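Local coordinates for methyltransferase 1 (Methanosarcina barkeri, PDB 2I2X), which transfers the methyl group of methanol to the cob(I)amide carried by its corrinoid partner protein MtaC, a step of methanogenesis from methanol, at residues 213-224 against 261-272. Residues are numbered along the deposited sequence; the frame is centred on the assembly and turned at random.
Sequences ISAGDTDCAQAN and GAVGPGKDCGYE. With ZN (zinc ion), chain Q.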
loop_
_atom_site.group_PDB
_atom_site.type_symbol
_atom_site.label_atom_id
_atom_site.label_comp_id
_atom_site.label_asym_id
_atom_site.label_seq_id
_atom_site.Cartn_x
_atom_site.Cartn_y
_atom_site.Cartn_z
ATOM N N ILE A 213 17.026 24.481 3.663
ATOM C CA ILE A 213 16.452 24.775 2.366
ATOM C C ILE A 213 15.019 25.235 2.394
ATOM O O ILE A 213 14.165 24.597 2.974
ATOM C CB ILE A 213 16.761 23.674 1.332
ATOM C CG1 ILE A 213 18.121 24.047 0.695
ATOM C CG2 ILE A 213 15.655 23.592 0.257
ATOM C CD1 ILE A 213 19.075 22.950 0.650
ATOM N N SER A 214 14.781 26.388 1.788
ATOM C CA SER A 214 13.431 26.884 1.626
ATOM C C SER A 214 12.857 26.118 0.433
ATOM O O SER A 214 13.187 26.410 -0.718
ATOM C CB SER A 214 13.466 28.400 1.389
ATOM O OG SER A 214 12.185 28.913 1.114
ATOM N N ALA A 215 12.033 25.114 0.701
ATOM C CA ALA A 215 11.697 24.159 -0.334
ATOM C C ALA A 215 10.504 24.543 -1.234
ATOM O O ALA A 215 10.636 24.568 -2.453
ATOM C CB ALA A 215 11.546 22.763 0.255
ATOM N N GLY A 216 9.350 24.836 -0.640
ATOM C CA GLY A 216 8.181 25.294 -1.397
ATOM C C GLY A 216 6.876 24.818 -0.780
ATOM O O GLY A 216 6.887 24.032 0.168
ATOM N N ASP A 217 5.770 25.276 -1.363
ATOM C CA ASP A 217 4.389 25.209 -0.833
ATOM C C ASP A 217 3.551 24.338 -1.786
ATOM O O ASP A 217 4.102 23.640 -2.633
ATOM C CB ASP A 217 3.828 26.644 -0.843
ATOM C CG ASP A 217 2.759 26.891 0.206
ATOM O OD1 ASP A 217 1.718 26.207 0.220
ATOM O OD2 ASP A 217 2.944 27.830 1.002
ATOM N N THR A 218 2.231 24.405 -1.677
ATOM C CA THR A 218 1.306 23.600 -2.501
ATOM C C THR A 218 -0.020 24.222 -2.351
ATOM O O THR A 218 -0.449 24.503 -1.216
ATOM C CB THR A 218 0.877 22.281 -1.809
ATOM O OG1 THR A 218 1.991 21.574 -1.343
ATOM C CG2 THR A 218 0.104 21.414 -2.703
ATOM N N ASP A 219 -0.742 24.284 -3.457
ATOM C CA ASP A 219 -2.113 24.699 -3.354
ATOM C C ASP A 219 -3.103 23.662 -2.846
ATOM O O ASP A 219 -4.280 23.692 -3.257
ATOM C CB ASP A 219 -2.625 25.261 -4.644
ATOM C CG ASP A 219 -3.707 26.268 -4.410
ATOM O OD1 ASP A 219 -3.561 27.077 -3.451
ATOM O OD2 ASP A 219 -4.703 26.240 -5.165
ATOM N N CYS A 220 -2.649 22.772 -1.961
ATOM C CA CYS A 220 -3.479 21.690 -1.436
ATOM C C CYS A 220 -4.835 22.151 -0.918
ATOM O O CYS A 220 -5.864 21.545 -1.204
ATOM C CB CYS A 220 -2.779 20.989 -0.294
ATOM S SG CYS A 220 -3.355 19.239 -0.133
ATOM N N ALA A 221 -4.815 23.252 -0.167
ATOM C CA ALA A 221 -5.995 23.767 0.508
ATOM C C ALA A 221 -7.062 24.257 -0.468
ATOM O O ALA A 221 -8.205 24.453 -0.067
ATOM C CB ALA A 221 -5.609 24.851 1.514
ATOM N N GLN A 222 -6.706 24.418 -1.739
ATOM C CA GLN A 222 -7.649 24.930 -2.748
ATOM C C GLN A 222 -7.708 23.982 -3.932
ATOM O O GLN A 222 -8.653 23.223 -4.030
ATOM C CB GLN A 222 -7.306 26.378 -3.202
ATOM C CG GLN A 222 -7.350 27.451 -2.072
ATOM C CD GLN A 222 -6.604 28.744 -2.445
ATOM O OE1 GLN A 222 -5.534 28.706 -3.050
ATOM N NE2 GLN A 222 -7.175 29.881 -2.084
ATOM N N ALA A 223 -6.717 24.007 -4.822
ATOM C CA ALA A 223 -6.699 23.047 -5.925
ATOM C C ALA A 223 -6.938 21.524 -5.550
ATOM O O ALA A 223 -7.773 20.875 -6.213
ATOM C CB ALA A 223 -5.461 23.233 -6.802
ATOM N N ASN A 224 -6.287 20.975 -4.509
ATOM C CA ASN A 224 -6.568 19.562 -4.198
ATOM C C ASN A 224 -7.989 19.350 -3.679
ATOM O O ASN A 224 -8.619 18.339 -4.018
ATOM C CB ASN A 224 -5.489 18.824 -3.341
ATOM C CG ASN A 224 -4.112 18.685 -4.077
ATOM O OD1 ASN A 224 -4.028 18.691 -5.343
ATOM N ND2 ASN A 224 -3.020 18.577 -3.273
ATOM N N GLY A 261 11.869 33.346 -2.916
ATOM C CA GLY A 261 13.087 32.822 -2.335
ATOM C C GLY A 261 13.223 31.337 -2.144
ATOM O O GLY A 261 14.322 30.900 -1.835
ATOM N N ALA A 262 12.155 30.554 -2.320
ATOM C CA ALA A 262 12.295 29.087 -2.253
ATOM C C ALA A 262 13.026 28.602 -3.495
ATOM O O ALA A 262 13.044 29.300 -4.483
ATOM C CB ALA A 262 10.925 28.367 -2.095
ATOM N N VAL A 263 13.604 27.401 -3.446
ATOM C CA VAL A 263 14.479 26.891 -4.502
ATOM C C VAL A 263 14.061 25.484 -4.900
ATOM O O VAL A 263 14.635 24.881 -5.826
ATOM C CB VAL A 263 15.985 26.875 -4.035
ATOM C CG1 VAL A 263 16.501 28.313 -3.746
ATOM C CG2 VAL A 263 16.180 25.980 -2.816
ATOM N N GLY A 264 13.062 24.965 -4.190
ATOM C CA GLY A 264 12.563 23.615 -4.417
ATOM C C GLY A 264 13.292 22.608 -3.537
ATOM O O GLY A 264 14.274 22.948 -2.885
ATOM N N PRO A 265 12.858 21.341 -3.552
ATOM C CA PRO A 265 11.756 20.765 -4.312
ATOM C C PRO A 265 10.401 21.115 -3.732
ATOM O O PRO A 265 10.229 21.074 -2.526
ATOM C CB PRO A 265 12.002 19.259 -4.191
ATOM C CG PRO A 265 12.793 19.097 -2.898
ATOM C CD PRO A 265 13.607 20.345 -2.763
ATOM N N GLY A 266 9.441 21.465 -4.586
ATOM C CA GLY A 266 8.088 21.736 -4.131
ATOM C C GLY A 266 7.424 20.520 -3.523
ATOM O O GLY A 266 7.778 19.388 -3.822
ATOM N N LYS A 267 6.444 20.762 -2.673
ATOM C CA LYS A 267 5.628 19.714 -2.072
ATOM C C LYS A 267 4.930 18.804 -3.035
ATOM O O LYS A 267 4.360 19.238 -4.017
ATOM C CB LYS A 267 4.557 20.331 -1.177
ATOM C CG LYS A 267 5.079 20.693 0.200
ATOM C CD LYS A 267 4.986 19.497 1.094
ATOM C CE LYS A 267 3.545 19.218 1.440
ATOM N NZ LYS A 267 3.455 17.870 2.029
ATOM N N ASP A 268 4.937 17.529 -2.659
ATOM C CA ASP A 268 4.350 16.422 -3.407
ATOM C C ASP A 268 2.923 16.643 -3.895
ATOM O O ASP A 268 2.601 16.338 -5.040
ATOM C CB ASP A 268 4.436 15.144 -2.563
ATOM C CG ASP A 268 3.813 15.301 -1.188
ATOM O OD1 ASP A 268 3.306 16.404 -0.864
ATOM O OD2 ASP A 268 3.809 14.316 -0.427
ATOM N N CYS A 269 2.062 17.158 -3.036
ATOM C CA CYS A 269 0.657 17.322 -3.411
ATOM C C CYS A 269 0.418 18.537 -4.320
ATOM O O CYS A 269 -0.732 18.812 -4.728
ATOM C CB CYS A 269 -0.247 17.370 -2.176
ATOM S SG CYS A 269 0.162 18.674 -0.991
ATOM N N GLY A 270 1.502 19.220 -4.661
ATOM C CA GLY A 270 1.479 20.300 -5.659
ATOM C C GLY A 270 1.466 19.723 -7.065
ATOM O O GLY A 270 2.468 19.766 -7.782
ATOM N N TYR A 271 0.331 19.181 -7.492
ATOM C CA TYR A 271 0.261 18.681 -8.841
ATOM C C TYR A 271 0.576 19.746 -9.880
ATOM O O TYR A 271 1.032 19.417 -10.979
ATOM C CB TYR A 271 -1.111 18.125 -9.093
ATOM C CG TYR A 271 -1.400 16.784 -8.435
ATOM C CD1 TYR A 271 -1.813 16.716 -7.117
ATOM C CD2 TYR A 271 -1.323 15.591 -9.167
ATOM C CE1 TYR A 271 -2.135 15.513 -6.529
ATOM C CE2 TYR A 271 -1.625 14.375 -8.581
ATOM C CZ TYR A 271 -2.042 14.342 -7.253
ATOM O OH TYR A 271 -2.385 13.141 -6.633
ATOM N N GLU A 272 0.301 21.016 -9.553
ATOM C CA GLU A 272 0.625 22.114 -10.433
ATOM C C GLU A 272 2.143 22.336 -10.555
ATOM O O GLU A 272 2.587 23.166 -11.363
ATOM C CB GLU A 272 -0.066 23.405 -9.958
ATOM C CG GLU A 272 0.457 24.036 -8.619
ATOM C CD GLU A 272 -0.082 23.350 -7.366
ATOM O OE1 GLU A 272 0.085 23.946 -6.263
ATOM O OE2 GLU A 272 -0.649 22.220 -7.474
HETATM ZN ZN ZN Q . -1.456 18.501 0.762
#
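The carboxamide nitrogen of N224 is used twice: ND2 donates to the backbone O of C269 at 2.7 Å and to SG of C220 at 3.2 Å. Both acceptors lie close to the amide plane and both bonds are fairly straight; the second is to a sulfur that also binds zinc. A leucine here would keep the bulk but would probably leave the C269 carbonyl and the C220 sulfur without this donor, costing the helix start and the 267-270 turn one of their links, though zinc would still join them. The zinc is bound by SG of C220 at 2.2 Å and SG of C269 at 2.4 Å, with E164 as a further ligand. C220 swings its sulfur anti to the backbone N (chi1 -154°), whereas C269, on the type I turn 267-270, holds its own between N and carbonyl carbon (chi1 57°); the two thus converge on one ion. Just before C220, the backbone N of D219 donates to OE1 of E272 at 2.9 Å, through the syn lone pair; glutamate is long enough to reach that amide while OE1 also meets S254 and OE2 pairs with R247. At the far end, V263 N donates to S214 O at 2.9 Å. Here 261-267 runs between strands 213-216 and 285-287, G266 bonding to T285, consistent with an irregular sixth strand of the TIM barrel. The backbone angles of G216 by themselves call for glycine, and a CB would also crowd CA of G266. One thiolate ligand thus receives an N-H from N224, which is likely to ease its negative charge, while zinc ties helix 220-230 to the turn.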